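Local coordinates for protein anti-cleavage anti-greA transcription factor gfh1 (Thermus thermophilus, PDB 2F23) that inhibits all catalytic activities of RNA polymerase by partly occluding its substrate-binding site and keeping NTPs from binding, at residues Glu54-Arg57 / Ile58-Arg61; Leu19-Glu22 / Arg23-Leu26; Ala10-Glu13 / Arg14-Gln18; Ser123-Gly126 / Lys127-Gly131. All blocks are in the same frame, centred on the assembly; numbering follows the deposited sequence.

Contact 1. Residues Glu54-Arg57 / Ile58-Arg61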
ATOM      1  N   GLU A  54       2.141 -15.845 -11.276  1.00 12.04           N
ATOM      2  CA  GLU A  54       2.975 -14.736 -10.827  1.00 10.88           C
ATOM      3  C   GLU A  54       2.811 -13.531 -11.751  1.00 11.06           C
ATOM      4  O   GLU A  54       2.746 -12.390 -11.289  1.00  9.43           O
ATOM      5  CB  GLU A  54       4.440 -15.174 -10.758  1.00 11.06           C
ATOM      6  CG  GLU A  54       5.420 -14.082 -10.322  1.00 13.54           C
ATOM      7  CD  GLU A  54       5.116 -13.484  -8.949  1.00 14.00           C
ATOM      8  OE1 GLU A  54       4.237 -13.998  -8.228  1.00 16.97           O
ATOM      9  OE2 GLU A  54       5.776 -12.488  -8.588  1.00 19.16           O
ATOM     10  N   LYS A  55       2.733 -13.782 -13.056  1.00  9.25           N
ATOM     11  CA  LYS A  55       2.554 -12.699 -14.013  1.00 10.43           C
ATOM     12  C   LYS A  55       1.231 -11.988 -13.721  1.00 10.66           C
ATOM     13  O   LYS A  55       1.165 -10.763 -13.730  1.00 13.03           O
ATOM     14  CB  LYS A  55       2.557 -13.253 -15.446  1.00 11.46           C
ATOM     15  CG  LYS A  55       2.413 -12.203 -16.541  1.00 12.09           C
ATOM     16  CD  LYS A  55       2.689 -12.817 -17.912  1.00 14.50           C
ATOM     17  CE  LYS A  55       2.514 -11.807 -19.035  1.00 14.29           C
ATOM     18  NZ  LYS A  55       1.088 -11.461 -19.236  1.00 15.03           N
ATOM     19  N   ALA A  56       0.184 -12.760 -13.446  1.00  9.92           N
ATOM     20  CA  ALA A  56      -1.125 -12.182 -13.157  1.00 10.47           C
ATOM     21  C   ALA A  56      -1.107 -11.390 -11.852  1.00 11.13           C
ATOM     22  O   ALA A  56      -1.763 -10.349 -11.744  1.00 12.92           O
ATOM     23  CB  ALA A  56      -2.180 -13.279 -13.085  1.00 10.48           C
ATOM     24  N   ARG A  57      -0.365 -11.883 -10.864  1.00 10.98           N
ATOM     25  CA  ARG A  57      -0.282 -11.204  -9.575  1.00 11.39           C
ATOM     26  C   ARG A  57       0.308  -9.817  -9.779  1.00 11.59           C
ATOM     27  O   ARG A  57      -0.191  -8.830  -9.235  1.00 12.21           O
ATOM     28  CB  ARG A  57       0.595 -11.993  -8.596  1.00 10.38           C
ATOM     29  CG  ARG A  57       0.622 -11.406  -7.180  1.00 13.68           C
ATOM     30  CD  ARG A  57       1.519 -12.203  -6.242  1.00 14.61           C
ATOM     31  NE  ARG A  57       2.939 -12.010  -6.525  1.00 15.15           N
ATOM     32  CZ  ARG A  57       3.620 -10.911  -6.218  1.00 19.55           C
ATOM     33  NH1 ARG A  57       4.908 -10.823  -6.514  1.00 19.05           N
ATOM     34  NH2 ARG A  57       3.014  -9.901  -5.607  1.00 18.39           N
ATOM     35  N   ILE A  58       1.370  -9.748 -10.572  1.00 10.35           N
ATOM     36  CA  ILE A  58       2.030  -8.473 -10.839  1.00 10.79           C
ATOM     37  C   ILE A  58       1.122  -7.547 -11.640  1.00 11.49           C
ATOM     38  O   ILE A  58       0.996  -6.364 -11.328  1.00 11.63           O
ATOM     39  CB  ILE A  58       3.349  -8.692 -11.606  1.00  9.72           C
ATOM     40  CG1 ILE A  58       4.301  -9.536 -10.753  1.00 12.74           C
ATOM     41  CG2 ILE A  58       3.994  -7.340 -11.944  1.00 10.88           C
ATOM     42  CD1 ILE A  58       5.479 -10.101 -11.522  1.00 13.04           C
ATOM     43  N   GLU A  59       0.488  -8.085 -12.675  1.00 11.68           N
ATOM     44  CA  GLU A  59      -0.409  -7.285 -13.502  1.00 11.46           C
ATOM     45  C   GLU A  59      -1.513  -6.639 -12.679  1.00 11.25           C
ATOM     46  O   GLU A  59      -1.877  -5.491 -12.927  1.00 12.98           O
ATOM     47  CB  GLU A  59      -1.019  -8.148 -14.606  1.00 14.15           C
ATOM     48  CG  GLU A  59       0.015  -8.684 -15.570  1.00 15.71           C
ATOM     49  CD  GLU A  59      -0.569  -9.655 -16.569  1.00 20.62           C
ATOM     50  OE1 GLU A  59      -1.388 -10.504 -16.161  1.00 23.60           O
ATOM     51  OE2 GLU A  59      -0.196  -9.579 -17.757  1.00 24.20           O
ATOM     52  N   ALA A  60      -2.037  -7.369 -11.698  1.00 11.02           N
ATOM     53  CA  ALA A  60      -3.101  -6.851 -10.845  1.00 11.47           C
ATOM     54  C   ALA A  60      -2.610  -5.675 -10.009  1.00 11.69           C
ATOM     55  O   ALA A  60      -3.346  -4.718  -9.778  1.00 13.23           O
ATOM     56  CB  ALA A  60      -3.634  -7.952  -9.938  1.00 12.64           C
ATOM     57  N   ARG A  61      -1.369  -5.751  -9.541  1.00 10.83           N
ATOM     58  CA  ARG A  61      -0.811  -4.670  -8.741  1.00  9.86           C
ATOM     59  C   ARG A  61      -0.627  -3.446  -9.630  1.00 11.75           C
ATOM     60  O   ARG A  61      -0.944  -2.326  -9.233  1.00 10.85           O
ATOM     61  CB  ARG A  61       0.532  -5.093  -8.134  1.00 10.23           C
ATOM     62  CG  ARG A  61       0.423  -6.220  -7.112  1.00 12.22           C
ATOM     63  CD  ARG A  61       1.793  -6.761  -6.737  1.00 14.98           C
ATOM     64  NE  ARG A  61       2.570  -5.843  -5.908  1.00 15.66           N
ATOM     65  CZ  ARG A  61       2.335  -5.618  -4.618  1.00 17.71           C
ATOM     66  NH1 ARG A  61       1.341  -6.242  -4.002  1.00 20.02           N
ATOM     67  NH2 ARG A  61       3.110  -4.783  -3.939  1.00 21.14           N
TER
HETATM   68  O   HOH W   1       0.116  -9.315  -4.634  1.00 18.77           O
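Lys55 reaches one turn ahead along helix 46-71 to close a salt bridge with Glu59, its NZ 2.7 Å from Glu59 OE2. The ammonium arrives above the carboxylate plane, 43° out of it. Glu59 can be followed outward from the backbone. Its CB rests near the carbonyl oxygens of Lys55 and Ala56, and CG, placed beside its own backbone N (chi1 -63°), lies 3.0 Å from Lys55 O. The chain then runs extended to a carboxylate whose two oxygens part company: OE1 turns back over the turn to Ala56 CA, while OE2 takes the lysine.

This is an i to i+4 ion pair beside the seam of the helical hairpin, the coiled coil of the Gre family, in which helix 46-71 packs against helix 9-37. Ile58 is the buried residue of the turn; its CG1 sits 3.3 Å from Glu54 O and its methyl CD1 3.8 Å from Glu54 OE2, and the side chain also reaches Glu22 on the partner helix.

Arg57 turns to Glu54 instead, gripping the carboxylate side-on. NE meets OE1 of Glu54 at 2.9 Å and NH1 meets OE2 at 2.8 Å, both on the syn side, a two-point hold that fixes the rotation of the guanidinium. Its remaining nitrogen, NH2, runs alongside Arg61, 3.6 Å from Arg61 CD. The two guanidinium planes stand 49° apart, and a water accepting from Arg57 NH2, and weakly from Arg61 NH1, sits between these like charges.

Contact 2. Residues Leu19-Glu22 / Arg23-Leu26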
ATOM      1  N   LEU A  19       5.328   1.653  -8.947  1.00 10.62           N
ATOM      2  CA  LEU A  19       4.830   1.233 -10.252  1.00 10.25           C
ATOM      3  C   LEU A  19       5.991   0.891 -11.188  1.00 12.44           C
ATOM      4  O   LEU A  19       5.938  -0.095 -11.915  1.00 12.06           O
ATOM      5  CB  LEU A  19       3.967   2.332 -10.876  1.00  9.85           C
ATOM      6  CG  LEU A  19       3.480   2.123 -12.314  1.00  8.08           C
ATOM      7  CD1 LEU A  19       2.742   0.801 -12.431  1.00 12.36           C
ATOM      8  CD2 LEU A  19       2.566   3.277 -12.705  1.00 10.98           C
ATOM      9  N   GLU A  20       7.040   1.704 -11.166  1.00 13.93           N
ATOM     10  CA  GLU A  20       8.191   1.442 -12.022  1.00 16.39           C
ATOM     11  C   GLU A  20       8.818   0.101 -11.665  1.00 16.17           C
ATOM     12  O   GLU A  20       9.201  -0.668 -12.547  1.00 17.67           O
ATOM     13  CB  GLU A  20       9.225   2.560 -11.878  1.00 18.71           C
ATOM     14  CG  GLU A  20       8.700   3.929 -12.273  1.00 24.76           C
ATOM     15  CD  GLU A  20       8.369   4.032 -13.751  1.00 28.45           C
ATOM     16  OE1 GLU A  20       7.575   3.207 -14.254  1.00 31.61           O
ATOM     17  OE2 GLU A  20       8.901   4.948 -14.411  1.00 31.33           O
ATOM     18  N   ARG A  21       8.915  -0.180 -10.369  1.00 15.43           N
ATOM     19  CA  ARG A  21       9.493  -1.434  -9.911  1.00 15.78           C
ATOM     20  C   ARG A  21       8.605  -2.599 -10.338  1.00 15.28           C
ATOM     21  O   ARG A  21       9.100  -3.646 -10.750  1.00 15.28           O
ATOM     22  CB  ARG A  21       9.665  -1.417  -8.387  1.00 20.97           C
ATOM     23  CG  ARG A  21      10.898  -0.646  -7.900  1.00 26.29           C
ATOM     24  CD  ARG A  21      10.974   0.753  -8.503  1.00 32.81           C
ATOM     25  NE  ARG A  21      12.106   1.533  -8.002  1.00 38.02           N
ATOM     26  CZ  ARG A  21      12.242   1.935  -6.741  1.00 38.60           C
ATOM     27  NH1 ARG A  21      11.319   1.633  -5.840  1.00 40.16           N
ATOM     28  NH2 ARG A  21      13.302   2.649  -6.383  1.00 40.37           N
ATOM     29  N   GLU A  22       7.292  -2.412 -10.256  1.00 13.73           N
ATOM     30  CA  GLU A  22       6.379  -3.476 -10.657  1.00 13.67           C
ATOM     31  C   GLU A  22       6.464  -3.749 -12.159  1.00 12.66           C
ATOM     32  O   GLU A  22       6.329  -4.893 -12.587  1.00 12.57           O
ATOM     33  CB  GLU A  22       4.938  -3.131 -10.267  1.00 15.39           C
ATOM     34  CG  GLU A  22       4.660  -3.216  -8.772  1.00 21.04           C
ATOM     35  CD  GLU A  22       4.981  -4.582  -8.200  1.00 23.92           C
ATOM     36  OE1 GLU A  22       4.544  -5.595  -8.787  1.00 27.37           O
ATOM     37  OE2 GLU A  22       5.668  -4.647  -7.160  1.00 28.50           O
ATOM     38  N   ARG A  23       6.677  -2.708 -12.962  1.00 12.69           N
ATOM     39  CA  ARG A  23       6.788  -2.908 -14.404  1.00 13.69           C
ATOM     40  C   ARG A  23       8.035  -3.739 -14.698  1.00 14.46           C
ATOM     41  O   ARG A  23       8.047  -4.556 -15.622  1.00 15.42           O
ATOM     42  CB  ARG A  23       6.879  -1.572 -15.150  1.00 13.45           C
ATOM     43  CG  ARG A  23       5.597  -0.744 -15.159  1.00 14.41           C
ATOM     44  CD  ARG A  23       5.740   0.416 -16.136  1.00 17.65           C
ATOM     45  NE  ARG A  23       4.699   1.435 -16.012  1.00 19.03           N
ATOM     46  CZ  ARG A  23       3.409   1.253 -16.273  1.00 20.93           C
ATOM     47  NH1 ARG A  23       2.958   0.071 -16.678  1.00 22.00           N
ATOM     48  NH2 ARG A  23       2.568   2.273 -16.148  1.00 20.22           N
ATOM     49  N   GLU A  24       9.086  -3.522 -13.913  1.00 14.69           N
ATOM     50  CA  GLU A  24      10.329  -4.266 -14.088  1.00 17.20           C
ATOM     51  C   GLU A  24      10.063  -5.737 -13.794  1.00 15.97           C
ATOM     52  O   GLU A  24      10.502  -6.621 -14.533  1.00 15.23           O
ATOM     53  CB  GLU A  24      11.407  -3.731 -13.140  1.00 20.16           C
ATOM     54  CG  GLU A  24      11.848  -2.307 -13.446  1.00 27.04           C
ATOM     55  CD  GLU A  24      12.802  -1.747 -12.406  1.00 29.82           C
ATOM     56  OE1 GLU A  24      13.284  -0.610 -12.596  1.00 33.39           O
ATOM     57  OE2 GLU A  24      13.068  -2.435 -11.398  1.00 32.86           O
ATOM     58  N   ARG A  25       9.333  -5.989 -12.714  1.00 14.69           N
ATOM     59  CA  ARG A  25       9.002  -7.352 -12.328  1.00 14.08           C
ATOM     60  C   ARG A  25       8.121  -8.016 -13.377  1.00 14.76           C
ATOM     61  O   ARG A  25       8.241  -9.218 -13.623  1.00 13.91           O
ATOM     62  CB  ARG A  25       8.300  -7.357 -10.970  1.00 15.68           C
ATOM     63  CG  ARG A  25       9.189  -6.836  -9.853  1.00 18.42           C
ATOM     64  CD  ARG A  25       8.437  -6.630  -8.552  1.00 24.16           C
ATOM     65  NE  ARG A  25       9.305  -6.032  -7.541  1.00 27.76           N
ATOM     66  CZ  ARG A  25       8.919  -5.710  -6.312  1.00 27.11           C
ATOM     67  NH1 ARG A  25       7.670  -5.927  -5.926  1.00 28.59           N
ATOM     68  NH2 ARG A  25       9.785  -5.164  -5.469  1.00 29.69           N
ATOM     69  N   LEU A  26       7.240  -7.239 -13.999  1.00 12.80           N
ATOM     70  CA  LEU A  26       6.355  -7.786 -15.023  1.00 12.48           C
ATOM     71  C   LEU A  26       7.161  -8.212 -16.247  1.00 14.20           C
ATOM     72  O   LEU A  26       6.897  -9.259 -16.842  1.00 13.05           O
ATOM     73  CB  LEU A  26       5.302  -6.755 -15.441  1.00 15.01           C
ATOM     74  CG  LEU A  26       4.358  -7.228 -16.552  1.00 13.95           C
ATOM     75  CD1 LEU A  26       3.641  -8.497 -16.109  1.00 14.71           C
ATOM     76  CD2 LEU A  26       3.355  -6.130 -16.882  1.00 14.58           C
TER
HETATM   77  O   HOH W   2       5.699  -7.381  -7.218  1.00 26.77           O
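Arg23 N, Glu24 N, Arg25 N and Leu26 N each donate to the carbonyl oxygen four residues back, Leu19 O to Glu22 O, in an unbroken run of alpha-helical bonds. Leu19 supports Arg23: methyl CD1 lies 3.9 Å above the guanidinium plane, over its centre, and CD2 comes 3.6 Å from Arg23 NH2. The arginine chain is extended from CG to NE, which carries the flat group out beside the leucine and on to Glu66 of helix 46-71, where NH2 makes a salt bridge. An alanine at Leu19 is likely to leave this face of the guanidinium without its methyl cover and the group freer to swing away from Glu66. Glu20 OE1 lies near the guanidinium edge, a long ion pair of 3.8 Å to Arg23 NE.

One turn further, Glu22 and Arg25 form the short salt bridge, Glu22 OE2 to Arg25 NH1 at 2.7 Å. Glu22 folds round at chi2 (-57°) to meet the straight arginine, and carboxylate and guanidinium planes stand 86° apart. A water joins the pair, donating to Glu22 OE1 at 2.6 Å and accepting from Arg25 NH1 at 2.8 Å within the guanidinium plane. With Glu22 and Leu26 also touching Ile62, the turn shows the charged pairs beside interhelical packing typical of an antiparallel coiled-coil hairpin, here that of the GreA/GreB family.

Contact 3. Residues Ala10-Glu13 / Arg14-Gln18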
ATOM      1  N   ALA A  10       4.666  13.541  -2.050  1.00 10.00           N
ATOM      2  CA  ALA A  10       5.433  12.394  -1.577  1.00  8.66           C
ATOM      3  C   ALA A  10       4.687  11.088  -1.839  1.00  9.67           C
ATOM      4  O   ALA A  10       5.283  10.097  -2.255  1.00  8.88           O
ATOM      5  CB  ALA A  10       5.722  12.538  -0.087  1.00 10.59           C
ATOM      6  N   GLY A  11       3.380  11.093  -1.593  1.00  8.59           N
ATOM      7  CA  GLY A  11       2.587   9.894  -1.809  1.00  9.08           C
ATOM      8  C   GLY A  11       2.591   9.478  -3.265  1.00  7.93           C
ATOM      9  O   GLY A  11       2.702   8.290  -3.584  1.00  8.01           O
ATOM     10  N   TYR A  12       2.453  10.461  -4.150  1.00  7.64           N
ATOM     11  CA  TYR A  12       2.459  10.204  -5.585  1.00  6.96           C
ATOM     12  C   TYR A  12       3.821   9.639  -5.977  1.00  8.49           C
ATOM     13  O   TYR A  12       3.908   8.647  -6.699  1.00  9.01           O
ATOM     14  CB  TYR A  12       2.197  11.498  -6.357  1.00  9.80           C
ATOM     15  CG  TYR A  12       2.063  11.296  -7.848  1.00  9.31           C
ATOM     16  CD1 TYR A  12       0.812  11.118  -8.436  1.00 10.47           C
ATOM     17  CD2 TYR A  12       3.187  11.274  -8.671  1.00 14.22           C
ATOM     18  CE1 TYR A  12       0.685  10.927  -9.815  1.00 14.95           C
ATOM     19  CE2 TYR A  12       3.074  11.081 -10.040  1.00 16.57           C
ATOM     20  CZ  TYR A  12       1.822  10.909 -10.607  1.00 16.76           C
ATOM     21  OH  TYR A  12       1.716  10.711 -11.968  1.00 20.67           O
ATOM     22  N   GLU A  13       4.881  10.282  -5.494  1.00  8.72           N
ATOM     23  CA  GLU A  13       6.246   9.844  -5.783  1.00  8.51           C
ATOM     24  C   GLU A  13       6.462   8.389  -5.384  1.00  9.32           C
ATOM     25  O   GLU A  13       7.006   7.594  -6.152  1.00 10.38           O
ATOM     26  CB  GLU A  13       7.263  10.714  -5.036  1.00 10.60           C
ATOM     27  CG  GLU A  13       8.717  10.282  -5.265  1.00 12.92           C
ATOM     28  CD  GLU A  13       9.718  11.159  -4.535  1.00 15.21           C
ATOM     29  OE1 GLU A  13       9.510  12.389  -4.497  1.00 18.92           O
ATOM     30  OE2 GLU A  13      10.717  10.621  -4.014  1.00 15.78           O
ATOM     31  N   ARG A  14       6.044   8.039  -4.175  1.00 10.79           N
ATOM     32  CA  ARG A  14       6.223   6.674  -3.705  1.00 10.80           C
ATOM     33  C   ARG A  14       5.501   5.665  -4.588  1.00 10.24           C
ATOM     34  O   ARG A  14       6.083   4.657  -4.977  1.00 10.96           O
ATOM     35  CB  ARG A  14       5.738   6.530  -2.264  1.00 15.49           C
ATOM     36  CG  ARG A  14       6.468   7.421  -1.277  1.00 19.18           C
ATOM     37  CD  ARG A  14       6.126   7.073   0.167  1.00 24.45           C
ATOM     38  NE  ARG A  14       6.954   5.990   0.694  1.00 29.80           N
ATOM     39  CZ  ARG A  14       6.852   4.713   0.340  1.00 31.36           C
ATOM     40  NH1 ARG A  14       5.949   4.334  -0.552  1.00 34.58           N
ATOM     41  NH2 ARG A  14       7.657   3.810   0.881  1.00 33.41           N
ATOM     42  N   LEU A  15       4.236   5.935  -4.900  1.00  9.19           N
ATOM     43  CA  LEU A  15       3.472   5.019  -5.732  1.00  9.61           C
ATOM     44  C   LEU A  15       4.012   4.911  -7.153  1.00  9.20           C
ATOM     45  O   LEU A  15       3.990   3.830  -7.740  1.00  9.47           O
ATOM     46  CB  LEU A  15       1.995   5.429  -5.751  1.00 10.47           C
ATOM     47  CG  LEU A  15       1.289   5.266  -4.401  1.00 11.83           C
ATOM     48  CD1 LEU A  15      -0.154   5.711  -4.533  1.00 13.18           C
ATOM     49  CD2 LEU A  15       1.358   3.811  -3.950  1.00 13.41           C
ATOM     50  N   MET A  16       4.485   6.020  -7.718  1.00 10.55           N
ATOM     51  CA  MET A  16       5.030   5.971  -9.074  1.00 11.21           C
ATOM     52  C   MET A  16       6.304   5.141  -9.079  1.00 11.44           C
ATOM     53  O   MET A  16       6.547   4.368 -10.008  1.00 11.14           O
ATOM     54  CB  MET A  16       5.333   7.372  -9.610  1.00 12.96           C
ATOM     55  CG  MET A  16       5.906   7.380 -11.035  1.00 14.31           C
ATOM     56  SD  MET A  16       4.807   6.629 -12.291  1.00 13.43           S
ATOM     57  CE  MET A  16       3.408   7.670 -12.063  1.00 10.88           C
ATOM     58  N   GLN A  17       7.122   5.308  -8.044  1.00 11.14           N
ATOM     59  CA  GLN A  17       8.359   4.538  -7.943  1.00 12.51           C
ATOM     60  C   GLN A  17       7.993   3.067  -7.813  1.00 12.81           C
ATOM     61  O   GLN A  17       8.629   2.208  -8.419  1.00 12.48           O
ATOM     62  CB  GLN A  17       9.181   4.980  -6.728  1.00 14.69           C
ATOM     63  CG  GLN A  17       9.618   6.436  -6.787  1.00 20.30           C
ATOM     64  CD  GLN A  17      10.329   6.895  -5.529  1.00 21.65           C
ATOM     65  OE1 GLN A  17       9.934   6.551  -4.417  1.00 23.06           O
ATOM     66  NE2 GLN A  17      11.376   7.695  -5.700  1.00 25.79           N
ATOM     67  N   GLN A  18       6.962   2.777  -7.026  1.00 10.61           N
ATOM     68  CA  GLN A  18       6.531   1.396  -6.853  1.00 11.69           C
ATOM     69  C   GLN A  18       6.051   0.837  -8.186  1.00 11.28           C
ATOM     70  O   GLN A  18       6.322  -0.321  -8.517  1.00 12.67           O
ATOM     71  CB  GLN A  18       5.409   1.302  -5.824  1.00 12.43           C
ATOM     72  CG  GLN A  18       5.002  -0.133  -5.529  1.00 16.64           C
ATOM     73  CD  GLN A  18       3.879  -0.230  -4.522  1.00 18.88           C
ATOM     74  OE1 GLN A  18       3.530  -1.322  -4.071  1.00 21.85           O
ATOM     75  NE2 GLN A  18       3.303   0.911  -4.162  1.00 15.75           N
TER
HETATM   76  O   HOH W   3      10.969   8.076  -2.325  1.00 30.06           O
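A water links Gln17 and Glu13 across the turn, donating to Gln17 OE1 at 2.8 Å and to Glu13 OE2 at 3.1 Å. The two side chains it joins meet obliquely, carboxylate and amide planes 76° apart. Closer in, Glu13 O takes the backbone N of Gln17 at 3.0 Å, and Gln17 CG presses against the same oxygen at 2.9 Å. That closeness follows from chi1 of Gln17 (-62°), which sets CG beside its own backbone N and leads the extended chain back past the carbonyl. A leucine in place of Gln17 would probably leave the water holding Glu13 alone, and the carboxylate less fixed in its turn.

The neighbouring flank of the helix is apolar. Tyr12 and Met16 lie side by side and point the same way; Met16, bent at both chi2 and chi3, curls its methyl CE toward the far end of the phenol, 3.5 Å from Tyr12 OH and 3.9 Å from Tyr12 CZ. Leu15 CG lies against Gly11 O at 3.4 Å, and Arg14 CG against Ala10 O at 3.1 Å, each contact accompanying the helical bond from its own backbone N to that oxygen.

Tyr12, Leu15 and Met16 all face Leu69 of helix 46-71, and Tyr12 and Leu15 also touch Leu7 of strand 5-7. Leu15 and Arg14 reach Val137 of strand 137-142, and Gln18 NE2 bonds to Glu148 of strand 145-155, so this early stretch of helix 9-37 joins the coiled coil to the C-terminal sheet.

Contact 4. Residues Ser123-Gly126 / Lys127-Gly131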
ATOM      1  N   SER A 123       5.005   2.533  19.156  1.00 11.00           N
ATOM      2  CA  SER A 123       5.154   1.310  18.374  1.00 12.03           C
ATOM      3  C   SER A 123       5.652   1.648  16.973  1.00 10.98           C
ATOM      4  O   SER A 123       5.585   2.797  16.544  1.00 10.65           O
ATOM      5  CB  SER A 123       3.812   0.590  18.261  1.00 10.68           C
ATOM      6  OG  SER A 123       2.925   1.307  17.414  1.00 11.33           O
ATOM      7  N   PRO A 124       6.165   0.649  16.238  1.00 12.99           N
ATOM      8  CA  PRO A 124       6.651   0.925  14.885  1.00 11.42           C
ATOM      9  C   PRO A 124       5.580   1.572  14.004  1.00 11.62           C
ATOM     10  O   PRO A 124       5.867   2.492  13.247  1.00 12.24           O
ATOM     11  CB  PRO A 124       7.065  -0.456  14.385  1.00 13.47           C
ATOM     12  CG  PRO A 124       7.580  -1.103  15.640  1.00 13.16           C
ATOM     13  CD  PRO A 124       6.519  -0.721  16.655  1.00 14.03           C
ATOM     14  N   MET A 125       4.345   1.089  14.109  1.00 11.07           N
ATOM     15  CA  MET A 125       3.256   1.643  13.307  1.00 11.46           C
ATOM     16  C   MET A 125       2.943   3.065  13.764  1.00 10.11           C
ATOM     17  O   MET A 125       2.773   3.967  12.944  1.00  9.89           O
ATOM     18  CB  MET A 125       2.003   0.771  13.435  1.00 13.20           C
ATOM     19  CG  MET A 125       0.925   1.040  12.391  1.00 15.81           C
ATOM     20  SD  MET A 125      -0.524  -0.064  12.545  1.00 11.50           S
ATOM     21  CE  MET A 125       0.152  -1.450  13.342  1.00 17.97           C
ATOM     22  N   GLY A 126       2.877   3.250  15.079  1.00 10.88           N
ATOM     23  CA  GLY A 126       2.581   4.560  15.633  1.00  9.64           C
ATOM     24  C   GLY A 126       3.579   5.612  15.201  1.00 10.03           C
ATOM     25  O   GLY A 126       3.196   6.687  14.739  1.00  9.66           O
ATOM     26  N   LYS A 127       4.864   5.307  15.352  1.00 11.09           N
ATOM     27  CA  LYS A 127       5.902   6.249  14.971  1.00 12.14           C
ATOM     28  C   LYS A 127       5.906   6.524  13.477  1.00 10.93           C
ATOM     29  O   LYS A 127       6.275   7.616  13.044  1.00 13.94           O
ATOM     30  CB  LYS A 127       7.283   5.741  15.396  1.00 13.00           C
ATOM     31  CG  LYS A 127       7.580   5.896  16.885  1.00 17.44           C
ATOM     32  CD  LYS A 127       9.081   5.837  17.145  1.00 18.33           C
ATOM     33  CE  LYS A 127       9.430   6.099  18.607  1.00 20.34           C
ATOM     34  NZ  LYS A 127       9.194   4.928  19.490  1.00 20.58           N
ATOM     35  N   ALA A 128       5.501   5.534  12.690  1.00 10.36           N
ATOM     36  CA  ALA A 128       5.468   5.681  11.241  1.00 10.98           C
ATOM     37  C   ALA A 128       4.334   6.600  10.788  1.00 10.86           C
ATOM     38  O   ALA A 128       4.398   7.185   9.707  1.00 13.48           O
ATOM     39  CB  ALA A 128       5.325   4.309  10.584  1.00 11.66           C
ATOM     40  N   LEU A 129       3.303   6.726  11.618  1.00  9.85           N
ATOM     41  CA  LEU A 129       2.144   7.563  11.303  1.00  9.26           C
ATOM     42  C   LEU A 129       2.317   9.015  11.745  1.00  8.04           C
ATOM     43  O   LEU A 129       1.862   9.941  11.076  1.00  7.35           O
ATOM     44  CB  LEU A 129       0.891   6.981  11.967  1.00  9.26           C
ATOM     45  CG  LEU A 129       0.295   5.709  11.357  1.00 10.67           C
ATOM     46  CD1 LEU A 129      -0.653   5.049  12.349  1.00 12.32           C
ATOM     47  CD2 LEU A 129      -0.424   6.066  10.065  1.00 11.72           C
ATOM     48  N   LEU A 130       2.986   9.215  12.873  1.00  9.19           N
ATOM     49  CA  LEU A 130       3.196  10.558  13.399  1.00  8.37           C
ATOM     50  C   LEU A 130       3.740  11.561  12.388  1.00  8.85           C
ATOM     51  O   LEU A 130       4.716  11.290  11.683  1.00  9.66           O
ATOM     52  CB  LEU A 130       4.142  10.512  14.600  1.00  7.88           C
ATOM     53  CG  LEU A 130       3.668   9.788  15.860  1.00  8.18           C
ATOM     54  CD1 LEU A 130       4.772   9.832  16.914  1.00 10.30           C
ATOM     55  CD2 LEU A 130       2.409  10.456  16.397  1.00  8.64           C
ATOM     56  N   GLY A 131       3.092  12.721  12.320  1.00  8.22           N
ATOM     57  CA  GLY A 131       3.537  13.779  11.435  1.00  8.19           C
ATOM     58  C   GLY A 131       3.110  13.705   9.984  1.00  7.40           C
ATOM     59  O   GLY A 131       3.494  14.564   9.186  1.00 10.54           O
TER
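Gly126 O receives two backbone donors from the end of the short helix 124-129: Leu130 N at 3.1 Å, nearly in line with the carbonyl, and Leu129 N, also at 3.1 Å but from above the carbonyl plane, 66° out of it. The helix tightens at its end: Leu129 N makes a weak bond to Met125 O and an i to i+3 bond, of 3-10 kind, to Gly126 O. Earlier, Lys127 N points almost straight at Ser123 O (2.9 Å, N-H...O 177°), and Ala128 N donates to Pro124 O.

Capping governs the start. Ser123 is the N-cap, and its OG accepts from Gly126 N at 3.0 Å, taking up an N-H of the first turn that has no carbonyl a turn earlier in the helix to donate to; OG is also bonded to Ser120 O. Pro124 follows, at a position whose N-H would have no helical acceptor, so that proline costs no bond there. This short capped helix lies beside the mixed sheet of the FKBP-clan C-terminal domain.

The charged tail of Lys127 curls at its end (chi4 78°), where NZ hydrogen-bonds Ala122 O.

Apolar contacts are looser. Met125 CG meets Leu129 CD1 at 4.3 Å; both side chains lean on strand 137-142, Met125 on Leu140 and Leu129 on Leu138. Leu130 reaches Val104 of strand 99-105.

Side-chain carbons also rest on carbonyl oxygens: Leu129 CG 3.4 Å from Met125 O, Leu130 CG 3.3 Å from Gly126 O.

Overall arrangement
Contacts 1, 2 and 3 belong to the helical hairpin, contacts 2 and 3 adjoining on helix 9-37 and contact 1 on helix 46-71. Contact 1 is a surface contact, the others partly buried. Contacts 1 and 2 meet across the hairpin through Ile58 on the Glu22 backbone, Leu26 against Glu59, and a long Arg61 to Glu22 ion pair; their chemistry is mostly salt bridges. Contact 3, nearer the chain's centre, swaps these for a water bridge and apolar packing. Contact 4 stands apart in the C-terminal domain, about 9 Å from contact 3 between nearest atoms, and relies on capping and backbone bonds, with apolar side chains laid on the sheet.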